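Long-range contacts in putative TetR-family transcriptional regulator (Streptomyces coelicolor, PDB 2HXO), which probably acts as a TetR-family transcription factor that binds cis-regulatory DNA and controls the expression of its target genes: residues V32-L37 / T58-L63; A66-V71 / P106-Q111; V94-W99 / E216-G221; M139-A144 / T227-L232; T186-W191 / Q208-D213. All coordinates share one frame; numbering follows the deposited sequence.

How the contacts relate
Contacts 2 and 3 are buried helix packings and contact 5 is buried with an exposed polar rim; contact 1 lies at the surface, and contact 4, partly buried, joins the loop after helix 124-138 to the C-terminal end of helix 214-230. Helix 60-76 serves contacts 1 and 2, which touch; helix 214-230 serves contacts 3 and 4, and contact 5 meets contact 3 through a probable His212-Gln217 hydrogen bond. Contacts 1 and 4 lie on opposite sides of the chain's centre. Aromatic stacking dominates contact 3, edge contacts of a tryptophan contact 2, aliphatic side chains and a proline contact 4. Weak bonds from a lysine or an arginine cross contacts 1 and 5. Contacts 3, 4 and 5 also touch the second subunit.

Contact 1 (V32-L37 / T58-L63); sequences VGERGL and TGKAEL
With chi1 at -179° and each later torsion also close to trans, Lys60 projects as a straight rod from the first turn of helix 60-76 to the turn at Glu34-Leu37. Glu34 is likewise extended beyond its own trans chi1 (-162°), and the two chains cross at about a right angle, Glu34 CG lying 4.1 Å from Lys60 CE. The ammonium group ends by the backbone: Lys60 NZ makes a weak hydrogen bond of 3.3 Å to Glu34 O. Glu34 O also accepts Leu37 N at 2.6 Å, the bond that closes the type I turn, so the lysine is a second, weaker partner. The methylene Lys60 CE also passes 3.6 Å from Leu37 O. Glu34 OE2 stays 4.6 Å from Lys60 NZ, too far for a salt bridge, though the opposite charges should attract. Beside the lysine Leu37 CD2 faces Leu63 CD2 at 4.3 Å, a light apolar touch. The two segments flank the predicted helix-turn-helix motif, residues 38-57. Leu37 and Leu63 both lean on Ala25 of helix 18-31, with Leu28 and Ile21 on the same helix and Leu64 of helix 60-76 completing the surroundings.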
# COMPACT_ATOMS: atom_id res chain seq x y z
N VAL A 32 -9.85 19.19 9.26
CA VAL A 32 -9.99 19.75 7.92
C VAL A 32 -9.11 19.11 6.84
O VAL A 32 -9.25 19.42 5.66
CB VAL A 32 -9.74 21.29 7.92
CG1 VAL A 32 -10.88 22.00 8.64
CG2 VAL A 32 -8.42 21.61 8.60
N GLY A 33 -8.20 18.23 7.26
CA GLY A 33 -7.33 17.56 6.30
C GLY A 33 -6.12 18.36 5.84
O GLY A 33 -5.81 19.43 6.38
N GLU A 34 -5.44 17.85 4.82
CA GLU A 34 -4.26 18.51 4.29
C GLU A 34 -4.63 19.88 3.75
O GLU A 34 -4.10 20.90 4.20
CB GLU A 34 -3.63 17.67 3.18
CG GLU A 34 -2.20 18.06 2.88
CD GLU A 34 -1.55 17.17 1.83
OE1 GLU A 34 -1.70 15.94 1.93
OE2 GLU A 34 -0.89 17.71 0.92
N ARG A 35 -5.54 19.91 2.78
CA ARG A 35 -6.00 21.16 2.18
C ARG A 35 -6.43 22.16 3.25
O ARG A 35 -6.28 23.37 3.06
CB ARG A 35 -7.16 20.89 1.22
CG ARG A 35 -6.76 20.45 -0.18
CD ARG A 35 -6.33 21.65 -1.03
NE ARG A 35 -6.05 21.27 -2.41
CZ ARG A 35 -5.91 22.13 -3.42
NH1 ARG A 35 -6.04 23.44 -3.21
NH2 ARG A 35 -5.65 21.69 -4.65
N GLY A 36 -6.96 21.65 4.36
CA GLY A 36 -7.41 22.52 5.43
C GLY A 36 -6.27 23.04 6.29
O GLY A 36 -6.49 23.88 7.16
N LEU A 37 -5.06 22.53 6.05
CA LEU A 37 -3.90 22.98 6.80
C LEU A 37 -3.31 24.20 6.11
O LEU A 37 -2.55 24.08 5.14
CB LEU A 37 -2.84 21.87 6.89
CG LEU A 37 -1.60 22.26 7.69
CD1 LEU A 37 -1.98 22.49 9.14
CD2 LEU A 37 -0.54 21.17 7.59
N THR A 58 8.68 26.71 8.66
CA THR A 58 9.41 26.90 7.42
C THR A 58 8.40 26.81 6.27
O THR A 58 7.85 27.82 5.85
CB THR A 58 10.52 25.83 7.23
OG1 THR A 58 9.97 24.51 7.29
CG2 THR A 58 11.58 25.99 8.32
N GLY A 59 8.15 25.60 5.79
CA GLY A 59 7.20 25.39 4.71
C GLY A 59 6.14 24.37 5.11
O GLY A 59 6.23 23.73 6.15
N LYS A 60 5.12 24.22 4.27
CA LYS A 60 4.05 23.27 4.56
C LYS A 60 4.56 21.84 4.49
O LYS A 60 4.22 21.00 5.33
CB LYS A 60 2.88 23.46 3.58
CG LYS A 60 1.71 22.52 3.84
CD LYS A 60 0.65 22.61 2.74
CE LYS A 60 -0.60 21.80 3.10
NZ LYS A 60 -1.73 22.04 2.15
N ALA A 61 5.37 21.56 3.47
CA ALA A 61 5.93 20.23 3.27
C ALA A 61 6.66 19.75 4.53
O ALA A 61 6.51 18.60 4.94
CB ALA A 61 6.89 20.24 2.08
N GLU A 62 7.45 20.64 5.13
CA GLU A 62 8.21 20.32 6.34
C GLU A 62 7.29 20.14 7.55
O GLU A 62 7.57 19.33 8.44
CB GLU A 62 9.23 21.42 6.63
CG GLU A 62 10.40 21.56 5.64
CD GLU A 62 9.97 21.77 4.18
OE1 GLU A 62 9.07 22.61 3.91
OE2 GLU A 62 10.55 21.09 3.29
N LEU A 63 6.20 20.90 7.60
CA LEU A 63 5.26 20.79 8.71
C LEU A 63 4.50 19.45 8.63
O LEU A 63 4.27 18.81 9.65
CB LEU A 63 4.27 21.96 8.67
CG LEU A 63 3.29 22.10 9.83
CD1 LEU A 63 4.04 22.13 11.15
CD2 LEU A 63 2.48 23.38 9.64

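Contact 2 (A66-V71 / P106-Q111); sequences AATDAV and PWLATQ
Trp107 turns the edge of its indole to Ala67 and Thr68 of helix 60-76. Trp107 CZ3 lies 3.7 Å from Thr68 OG1 and Trp107 CH2 3.9 Å from Ala67 O, both oxygens being near the ring plane, while Ala67 CB touches the same CH2 at 4.1 Å. Trp107 CG sits between the backbone N and the carbonyl carbon (chi1 54°), which swings the ring back across to this helix. The indole NE1 is hydrogen-bonded to Asp30 OD2, which should help hold the ring's rotation. Val71 divides its methyls: CG2 comes obliquely to the indole, whereas CG1 meets Leu108 CD2 at 3.8 Å as the two side chains reach toward each other, tip to tip. The second Leu108 methyl, CD1, packs 3.6 Å from Thr68 CG2. On the remaining flank Thr68 OG1 lies against the aliphatic start of Gln111, 3.2 Å from its CB; the hydroxyl spends its hydrogen bond on Leu64 O, one turn back in its own helix. The helices cross steeply, at -114°, with the axes of the short segments 10.2 Å apart. Helix 60-76 runs from the DNA-binding head into the body in the TetR fold, and this buried contact packs it against helix 107-118 of the TetR-like C-terminal domain, with Ala101 of helix 87-104 meeting Val71 and Leu108.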
# COMPACT_ATOMS: atom_id res chain seq x y z
N ALA A 66 6.80 16.84 9.96
CA ALA A 66 6.95 16.88 11.41
C ALA A 66 5.71 16.30 12.08
O ALA A 66 5.80 15.69 13.15
CB ALA A 66 7.18 18.31 11.88
N ALA A 67 4.55 16.51 11.46
CA ALA A 67 3.28 16.01 12.00
C ALA A 67 3.23 14.49 11.86
O ALA A 67 2.85 13.78 12.78
CB ALA A 67 2.12 16.65 11.25
N THR A 68 3.62 14.01 10.69
CA THR A 68 3.66 12.59 10.42
C THR A 68 4.62 11.90 11.40
O THR A 68 4.28 10.89 12.01
CB THR A 68 4.12 12.34 8.98
OG1 THR A 68 3.18 12.94 8.08
CG2 THR A 68 4.23 10.83 8.69
N ASP A 69 5.80 12.50 11.57
CA ASP A 69 6.84 11.98 12.46
C ASP A 69 6.38 11.92 13.91
O ASP A 69 6.60 10.93 14.60
CB ASP A 69 8.09 12.86 12.34
CG ASP A 69 9.27 12.33 13.14
OD1 ASP A 69 10.06 11.54 12.59
OD2 ASP A 69 9.42 12.72 14.32
N ALA A 70 5.74 12.99 14.38
CA ALA A 70 5.28 13.04 15.76
C ALA A 70 4.25 11.96 16.05
O ALA A 70 4.31 11.27 17.07
CB ALA A 70 4.69 14.42 16.05
N VAL A 71 3.29 11.80 15.15
CA VAL A 71 2.25 10.80 15.31
C VAL A 71 2.82 9.38 15.28
O VAL A 71 2.45 8.53 16.09
CB VAL A 71 1.17 10.96 14.21
CG1 VAL A 71 0.47 9.63 13.95
CG2 VAL A 71 0.17 12.02 14.63
N PRO A 106 -6.45 9.43 9.40
CA PRO A 106 -6.62 9.06 7.99
C PRO A 106 -5.59 9.66 7.04
O PRO A 106 -5.13 9.00 6.10
CB PRO A 106 -8.04 9.54 7.68
CG PRO A 106 -8.73 9.35 9.00
CD PRO A 106 -7.72 9.89 9.98
N TRP A 107 -5.25 10.92 7.27
CA TRP A 107 -4.28 11.61 6.43
C TRP A 107 -2.88 10.97 6.50
O TRP A 107 -2.08 11.12 5.57
CB TRP A 107 -4.19 13.08 6.85
CG TRP A 107 -3.90 13.25 8.33
CD1 TRP A 107 -4.81 13.37 9.33
CD2 TRP A 107 -2.61 13.30 8.95
NE1 TRP A 107 -4.17 13.50 10.55
CE2 TRP A 107 -2.82 13.46 10.34
CE3 TRP A 107 -1.29 13.24 8.47
CZ2 TRP A 107 -1.76 13.55 11.26
CZ3 TRP A 107 -0.24 13.32 9.38
CH2 TRP A 107 -0.48 13.48 10.76
N LEU A 108 -2.59 10.26 7.58
CA LEU A 108 -1.28 9.64 7.76
C LEU A 108 -0.80 8.74 6.63
O LEU A 108 0.36 8.81 6.22
CB LEU A 108 -1.23 8.85 9.08
CG LEU A 108 0.17 8.44 9.54
CD1 LEU A 108 0.99 9.70 9.84
CD2 LEU A 108 0.10 7.58 10.78
N ALA A 109 -1.68 7.88 6.13
CA ALA A 109 -1.31 6.96 5.06
C ALA A 109 -0.76 7.67 3.82
O ALA A 109 0.22 7.22 3.22
CB ALA A 109 -2.51 6.10 4.67
N THR A 110 -1.39 8.77 3.44
CA THR A 110 -0.97 9.53 2.28
C THR A 110 0.39 10.19 2.52
O THR A 110 1.23 10.23 1.62
CB THR A 110 -2.00 10.64 1.93
OG1 THR A 110 -3.26 10.03 1.62
CG2 THR A 110 -1.53 11.45 0.72
N GLN A 111 0.60 10.70 3.73
CA GLN A 111 1.85 11.36 4.05
C GLN A 111 3.03 10.40 4.05
O GLN A 111 4.14 10.79 3.69
CB GLN A 111 1.75 12.07 5.40
CG GLN A 111 0.91 13.34 5.33
CD GLN A 111 1.32 14.22 4.17
OE1 GLN A 111 2.50 14.54 4.02
NE2 GLN A 111 0.36 14.60 3.34

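Contact 3 (V94-W99 / E216-G221); sequences VALGLW and EQFLAG
Leu96 and Trp99 face Leu219 and Phe218 across two helices that run roughly antiparallel, their directions 146° apart and the short-segment axes 10.7 Å from each other. Trp99 and Phe218, pointing in opposite directions, slide past each other into an offset stack, the centroids of the six-membered indole ring and the Phe218 ring 4.6 Å apart and the planes tilted by 30°. Trp99 CE3 comes over the phenyl face, 3.4 Å from Phe218 CG. In return Phe218 CB makes a CH-pi contact, 4.0 Å from the centroid of the indole six-membered ring. With CG trans to the backbone N (chi1 -177°), the phenyl ring reaches toward helix 87-104, where its edge meets the backbone: Phe218 CE2 is 3.3 Å from Ala95 O and 3.7 Å from Ala95 CB. Beside the rings Leu96 crosses Leu219 at about a right angle, a tight fit with Leu96 CD2 3.3 Å from Leu219 CD2. Helix 146-166 lies alongside, Ile157 on Ala95 and Ala160 on Phe218. Helix 214-230 also packs against the second subunit, where Gln217 NE2 bonds Thr148 O of that chain. Such packing is consistent with the all-helical TetR C-terminal domain, whose late helices form the dimer interface.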
# COMPACT_ATOMS: atom_id res chain seq x y z
N VAL A 94 5.55 -2.68 16.19
CA VAL A 94 5.82 -1.57 15.29
C VAL A 94 4.70 -1.45 14.26
O VAL A 94 4.18 -0.37 14.03
CB VAL A 94 7.14 -1.73 14.54
CG1 VAL A 94 7.26 -0.63 13.48
CG2 VAL A 94 8.30 -1.64 15.52
N ALA A 95 4.33 -2.58 13.67
CA ALA A 95 3.28 -2.61 12.65
C ALA A 95 1.90 -2.19 13.19
O ALA A 95 1.17 -1.44 12.53
CB ALA A 95 3.20 -4.01 12.03
N LEU A 96 1.54 -2.67 14.38
CA LEU A 96 0.25 -2.28 14.97
C LEU A 96 0.26 -0.80 15.31
O LEU A 96 -0.76 -0.13 15.18
CB LEU A 96 -0.04 -3.09 16.23
CG LEU A 96 -0.38 -4.55 15.95
CD1 LEU A 96 -0.60 -5.29 17.27
CD2 LEU A 96 -1.61 -4.63 15.05
N GLY A 97 1.40 -0.30 15.77
CA GLY A 97 1.51 1.11 16.08
C GLY A 97 1.19 1.88 14.81
O GLY A 97 0.41 2.84 14.83
N LEU A 98 1.76 1.46 13.68
CA LEU A 98 1.49 2.14 12.42
C LEU A 98 0.03 1.95 11.98
O LEU A 98 -0.62 2.89 11.55
CB LEU A 98 2.44 1.64 11.32
CG LEU A 98 3.90 2.10 11.47
CD1 LEU A 98 4.75 1.49 10.38
CD2 LEU A 98 3.96 3.64 11.41
N TRP A 99 -0.47 0.72 12.09
CA TRP A 99 -1.84 0.43 11.72
C TRP A 99 -2.84 1.27 12.52
O TRP A 99 -3.74 1.89 11.95
CB TRP A 99 -2.14 -1.06 11.94
CG TRP A 99 -3.61 -1.41 11.85
CD1 TRP A 99 -4.55 -1.28 12.85
CD2 TRP A 99 -4.29 -1.98 10.73
NE1 TRP A 99 -5.77 -1.75 12.41
CE2 TRP A 99 -5.64 -2.19 11.12
CE3 TRP A 99 -3.90 -2.35 9.44
CZ2 TRP A 99 -6.59 -2.75 10.26
CZ3 TRP A 99 -4.84 -2.91 8.58
CH2 TRP A 99 -6.17 -3.10 9.00
N GLU A 216 -6.83 -8.41 12.56
CA GLU A 216 -6.26 -9.75 12.68
C GLU A 216 -5.63 -10.16 11.35
O GLU A 216 -4.60 -10.85 11.33
CB GLU A 216 -7.33 -10.75 13.09
CG GLU A 216 -7.77 -10.58 14.55
CD GLU A 216 -6.58 -10.49 15.51
OE1 GLU A 216 -5.88 -11.52 15.68
OE2 GLU A 216 -6.35 -9.40 16.08
N GLN A 217 -6.25 -9.76 10.25
CA GLN A 217 -5.72 -10.08 8.94
C GLN A 217 -4.33 -9.45 8.87
O GLN A 217 -3.35 -10.10 8.50
CB GLN A 217 -6.61 -9.49 7.85
CG GLN A 217 -6.05 -9.65 6.45
CD GLN A 217 -5.83 -11.11 6.11
OE1 GLN A 217 -6.76 -11.91 6.20
NE2 GLN A 217 -4.60 -11.47 5.73
N PHE A 218 -4.27 -8.18 9.24
CA PHE A 218 -3.04 -7.41 9.25
C PHE A 218 -1.92 -8.15 9.98
O PHE A 218 -0.84 -8.36 9.42
CB PHE A 218 -3.29 -6.07 9.92
CG PHE A 218 -2.09 -5.15 9.91
CD1 PHE A 218 -1.54 -4.72 8.71
CD2 PHE A 218 -1.49 -4.74 11.11
CE1 PHE A 218 -0.41 -3.90 8.68
CE2 PHE A 218 -0.37 -3.92 11.09
CZ PHE A 218 0.17 -3.49 9.87
N LEU A 219 -2.18 -8.56 11.22
CA LEU A 219 -1.20 -9.28 12.03
C LEU A 219 -0.82 -10.65 11.46
O LEU A 219 0.32 -11.09 11.64
CB LEU A 219 -1.71 -9.47 13.46
CG LEU A 219 -1.74 -8.22 14.34
CD1 LEU A 219 -2.23 -8.60 15.74
CD2 LEU A 219 -0.33 -7.61 14.42
N ALA A 220 -1.76 -11.31 10.81
CA ALA A 220 -1.50 -12.62 10.21
C ALA A 220 -0.58 -12.44 9.01
O ALA A 220 0.36 -13.22 8.82
CB ALA A 220 -2.80 -13.29 9.78
N GLY A 221 -0.83 -11.41 8.22
CA GLY A 221 -0.00 -11.14 7.05
C GLY A 221 1.43 -10.81 7.44
O GLY A 221 2.38 -11.31 6.83

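Contact 4 (M139-A144 / T227-L232); sequences MGVPEA and TGITAL
Val141 fills the middle of this contact, which joins the loop after helix 124-138 to the end of helix 214-230 in the TetR-like C-terminal domain; helix 124-138 finishes in a Schellman motif, with Gly140 taking positive phi. The two methyls of Val141 go to different partners. Val141 CG2 packs 3.6 Å from Ile229 CG2, and Val141 CG1 lies 3.8 Å from Leu232 CD1, each pair of side chains meeting at a slant. Pro142 follows along the same side, and its ring carbon CD comes within 3.0 Å of Leu232 O, a close approach of a C-H group to a carbonyl. Met139, a selenomethionine here, is bent at its last torsion (chi3 70°), and its end is modelled near Ile229 CG2. The position of its CE is doubtful, since it falls too near Thr230 to be right in detail.

The next shell sets these groups in place. Gly140 O accepts from His233 ND1 and Val141 O from Trp146 NE1, which hold the loop at two successive carbonyls. Ile229 rests on Ala149 and Leu153 of helix 146-166, while Leu224 of the second subunit packs on Ile229 and Leu232. Further out, a water donates to Met139 O and, weakly, to Thr230 O at 3.5 Å, bridging the two backbones. Within the last turn of helix 214-230, Thr230 OG1 donates to Thr227 O at 2.9 Å, the donor standing 29° out of the carbonyl plane.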
# COMPACT_ATOMS: atom_id res chain seq x y z
N MSE A 139 17.00 -11.54 14.32
CA MSE A 139 16.46 -12.78 13.79
C MSE A 139 17.52 -13.62 13.07
O MSE A 139 17.24 -14.70 12.55
CB MSE A 139 15.30 -12.49 12.85
CG MSE A 139 14.03 -12.14 13.57
SE MSE A 139 12.64 -11.40 12.46
CE MSE A 139 12.18 -12.96 11.47
N GLY A 140 18.76 -13.13 13.04
CA GLY A 140 19.81 -13.89 12.39
C GLY A 140 19.82 -13.81 10.86
O GLY A 140 20.32 -14.71 10.19
N VAL A 141 19.22 -12.76 10.31
CA VAL A 141 19.18 -12.60 8.86
C VAL A 141 20.56 -12.15 8.34
O VAL A 141 21.12 -11.17 8.81
CB VAL A 141 18.13 -11.53 8.45
CG1 VAL A 141 18.25 -11.24 6.95
CG2 VAL A 141 16.72 -12.00 8.83
N PRO A 142 21.11 -12.87 7.35
CA PRO A 142 22.42 -12.48 6.81
C PRO A 142 22.38 -11.01 6.41
O PRO A 142 21.35 -10.50 5.96
CB PRO A 142 22.59 -13.41 5.60
CG PRO A 142 21.89 -14.66 6.06
CD PRO A 142 20.62 -14.11 6.72
N GLU A 143 23.51 -10.33 6.60
CA GLU A 143 23.60 -8.91 6.27
C GLU A 143 23.17 -8.57 4.84
O GLU A 143 22.65 -7.48 4.60
CB GLU A 143 25.03 -8.42 6.53
CG GLU A 143 25.37 -7.06 5.90
CD GLU A 143 26.58 -6.39 6.55
OE1 GLU A 143 27.55 -7.10 6.93
OE2 GLU A 143 26.57 -5.14 6.68
N ALA A 144 23.38 -9.49 3.90
CA ALA A 144 23.01 -9.23 2.51
C ALA A 144 21.50 -9.08 2.33
O ALA A 144 21.04 -8.57 1.30
CB ALA A 144 23.54 -10.35 1.60
N THR A 227 7.68 -15.10 8.95
CA THR A 227 8.04 -16.51 8.81
C THR A 227 8.97 -16.70 7.62
O THR A 227 9.92 -17.50 7.66
CB THR A 227 6.79 -17.37 8.63
OG1 THR A 227 5.98 -17.27 9.81
CG2 THR A 227 7.15 -18.83 8.39
N GLY A 228 8.69 -15.97 6.54
CA GLY A 228 9.55 -16.05 5.36
C GLY A 228 10.91 -15.48 5.70
O GLY A 228 11.94 -16.02 5.31
N ILE A 229 10.92 -14.38 6.45
CA ILE A 229 12.17 -13.74 6.82
C ILE A 229 12.99 -14.64 7.73
O ILE A 229 14.21 -14.73 7.58
CB ILE A 229 11.90 -12.37 7.50
CG1 ILE A 229 11.38 -11.38 6.45
CG2 ILE A 229 13.17 -11.85 8.13
CD1 ILE A 229 10.91 -10.05 6.98
N THR A 230 12.33 -15.33 8.67
CA THR A 230 13.06 -16.21 9.57
C THR A 230 13.78 -17.34 8.82
O THR A 230 14.78 -17.84 9.32
CB THR A 230 12.14 -16.84 10.71
OG1 THR A 230 11.35 -17.91 10.18
CG2 THR A 230 11.23 -15.81 11.28
N ALA A 231 13.28 -17.72 7.64
CA ALA A 231 13.92 -18.77 6.86
C ALA A 231 15.20 -18.27 6.16
O ALA A 231 15.92 -19.05 5.53
CB ALA A 231 12.94 -19.35 5.83
N LEU A 232 15.50 -16.98 6.28
CA LEU A 232 16.71 -16.41 5.69
C LEU A 232 17.93 -16.75 6.55
O LEU A 232 19.08 -16.64 6.11
CB LEU A 232 16.61 -14.89 5.58
CG LEU A 232 15.68 -14.31 4.51
CD1 LEU A 232 15.58 -12.80 4.72
CD2 LEU A 232 16.23 -14.64 3.09
O HOH W 1 15.52 -16.46 12.41

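Contact 5 (T186-W191 / Q208-D213); sequences TVSTAW and QVRGHD
Val209 is pressed into the side of helix 182-191, and the tight part of the contact is built round it. Val209 CG1 meets Val187 CG1 at 3.7 Å, Val209 CG2 approaches Trp191 CE3 obliquely at 3.8 Å, and Val209 CB sits 3.8 Å from Ser188 CB. Val209 crosses both Val187 and Trp191 at about a right angle; Val187 CG1 in turn lies over one face of the indole, which also meets Phe129 of the second subunit. Val209 opens a type II beta turn running to His212, with Gly211 at positive phi, and this turn leads from the short helix 200-205 into helix 214-230 of the C-terminal domain. The outer side, where Arg210 and Thr189 are exposed, is looser and polar. Arg210 leaves the turn trans at chi1 (-160°) and bends at chi3 (-48°), which brings the edge of its guanidinium alongside Ser188. Arg210 NH2 gives Ser188 OG a weak bond of 3.2 Å, bent to 129° at the hydrogen. Ser188 OG has another bond, with Ala206 O, and the stronger hold on the arginine is the salt bridge from its NE to Asp185 OD2; Glu192 OE2 forms a long, weak ion pair with NH2.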
# COMPACT_ATOMS: atom_id res chain seq x y z
N THR A 186 -21.79 -6.80 2.33
CA THR A 186 -22.20 -6.55 0.94
C THR A 186 -21.31 -7.33 -0.02
O THR A 186 -21.78 -7.91 -1.00
CB THR A 186 -22.11 -5.06 0.60
OG1 THR A 186 -22.76 -4.29 1.62
CG2 THR A 186 -22.78 -4.79 -0.74
N VAL A 187 -20.01 -7.32 0.28
CA VAL A 187 -19.02 -8.02 -0.54
C VAL A 187 -19.27 -9.52 -0.48
O VAL A 187 -19.31 -10.20 -1.51
CB VAL A 187 -17.58 -7.77 -0.02
CG1 VAL A 187 -16.59 -8.64 -0.78
CG2 VAL A 187 -17.21 -6.30 -0.17
N SER A 188 -19.45 -10.03 0.74
CA SER A 188 -19.69 -11.45 0.94
C SER A 188 -20.85 -11.97 0.10
O SER A 188 -20.71 -12.98 -0.60
CB SER A 188 -19.97 -11.72 2.43
OG SER A 188 -20.13 -13.10 2.66
N THR A 189 -21.99 -11.30 0.15
CA THR A 189 -23.14 -11.76 -0.63
C THR A 189 -22.90 -11.54 -2.12
O THR A 189 -23.19 -12.42 -2.93
CB THR A 189 -24.45 -11.07 -0.18
OG1 THR A 189 -24.23 -9.68 0.04
CG2 THR A 189 -24.96 -11.70 1.10
N ALA A 190 -22.36 -10.38 -2.48
CA ALA A 190 -22.08 -10.09 -3.88
C ALA A 190 -21.21 -11.18 -4.50
O ALA A 190 -21.47 -11.62 -5.63
CB ALA A 190 -21.39 -8.74 -4.01
N TRP A 191 -20.18 -11.61 -3.77
CA TRP A 191 -19.28 -12.65 -4.25
C TRP A 191 -19.99 -13.99 -4.35
O TRP A 191 -19.73 -14.78 -5.26
CB TRP A 191 -18.05 -12.77 -3.33
CG TRP A 191 -17.03 -11.69 -3.57
CD1 TRP A 191 -17.21 -10.55 -4.29
CD2 TRP A 191 -15.68 -11.66 -3.09
NE1 TRP A 191 -16.06 -9.80 -4.29
CE2 TRP A 191 -15.10 -10.45 -3.56
CE3 TRP A 191 -14.90 -12.52 -2.30
CZ2 TRP A 191 -13.77 -10.09 -3.27
CZ3 TRP A 191 -13.58 -12.16 -2.02
CH2 TRP A 191 -13.03 -10.95 -2.50
N GLN A 208 -16.51 -16.29 4.27
CA GLN A 208 -15.49 -15.85 5.20
C GLN A 208 -15.25 -14.34 5.14
O GLN A 208 -14.61 -13.78 6.02
CB GLN A 208 -14.18 -16.59 4.94
CG GLN A 208 -14.23 -18.06 5.30
CD GLN A 208 -12.97 -18.81 4.91
OE1 GLN A 208 -11.86 -18.46 5.33
NE2 GLN A 208 -13.13 -19.85 4.10
N VAL A 209 -15.75 -13.69 4.09
CA VAL A 209 -15.57 -12.25 3.96
C VAL A 209 -16.31 -11.55 5.10
O VAL A 209 -15.79 -10.61 5.71
CB VAL A 209 -16.14 -11.71 2.62
CG1 VAL A 209 -15.99 -10.20 2.57
CG2 VAL A 209 -15.44 -12.36 1.44
N ARG A 210 -17.52 -12.02 5.36
CA ARG A 210 -18.38 -11.48 6.41
C ARG A 210 -17.79 -11.77 7.78
O ARG A 210 -17.51 -12.93 8.11
CB ARG A 210 -19.78 -12.10 6.30
CG ARG A 210 -20.90 -11.32 6.98
CD ARG A 210 -22.26 -11.90 6.57
NE ARG A 210 -22.34 -12.09 5.12
CZ ARG A 210 -23.31 -12.76 4.50
NH1 ARG A 210 -24.30 -13.30 5.20
NH2 ARG A 210 -23.29 -12.89 3.18
N GLY A 211 -17.59 -10.73 8.58
CA GLY A 211 -17.02 -10.93 9.91
C GLY A 211 -15.51 -11.05 9.89
O GLY A 211 -14.88 -11.40 10.89
N HIS A 212 -14.93 -10.79 8.73
CA HIS A 212 -13.49 -10.85 8.57
C HIS A 212 -12.90 -9.63 9.27
O HIS A 212 -13.21 -8.50 8.90
CB HIS A 212 -13.13 -10.83 7.08
CG HIS A 212 -11.72 -10.41 6.79
ND1 HIS A 212 -11.41 -9.17 6.27
CD2 HIS A 212 -10.54 -11.04 6.98
CE1 HIS A 212 -10.10 -9.06 6.15
NE2 HIS A 212 -9.55 -10.19 6.57
N ASP A 213 -12.07 -9.86 10.28
CA ASP A 213 -11.45 -8.76 11.01
C ASP A 213 -10.18 -8.28 10.30
O ASP A 213 -9.25 -9.06 10.08
CB ASP A 213 -11.11 -9.19 12.45
CG ASP A 213 -10.46 -8.07 13.26
OD1 ASP A 213 -10.60 -6.88 12.88
OD2 ASP A 213 -9.81 -8.37 14.28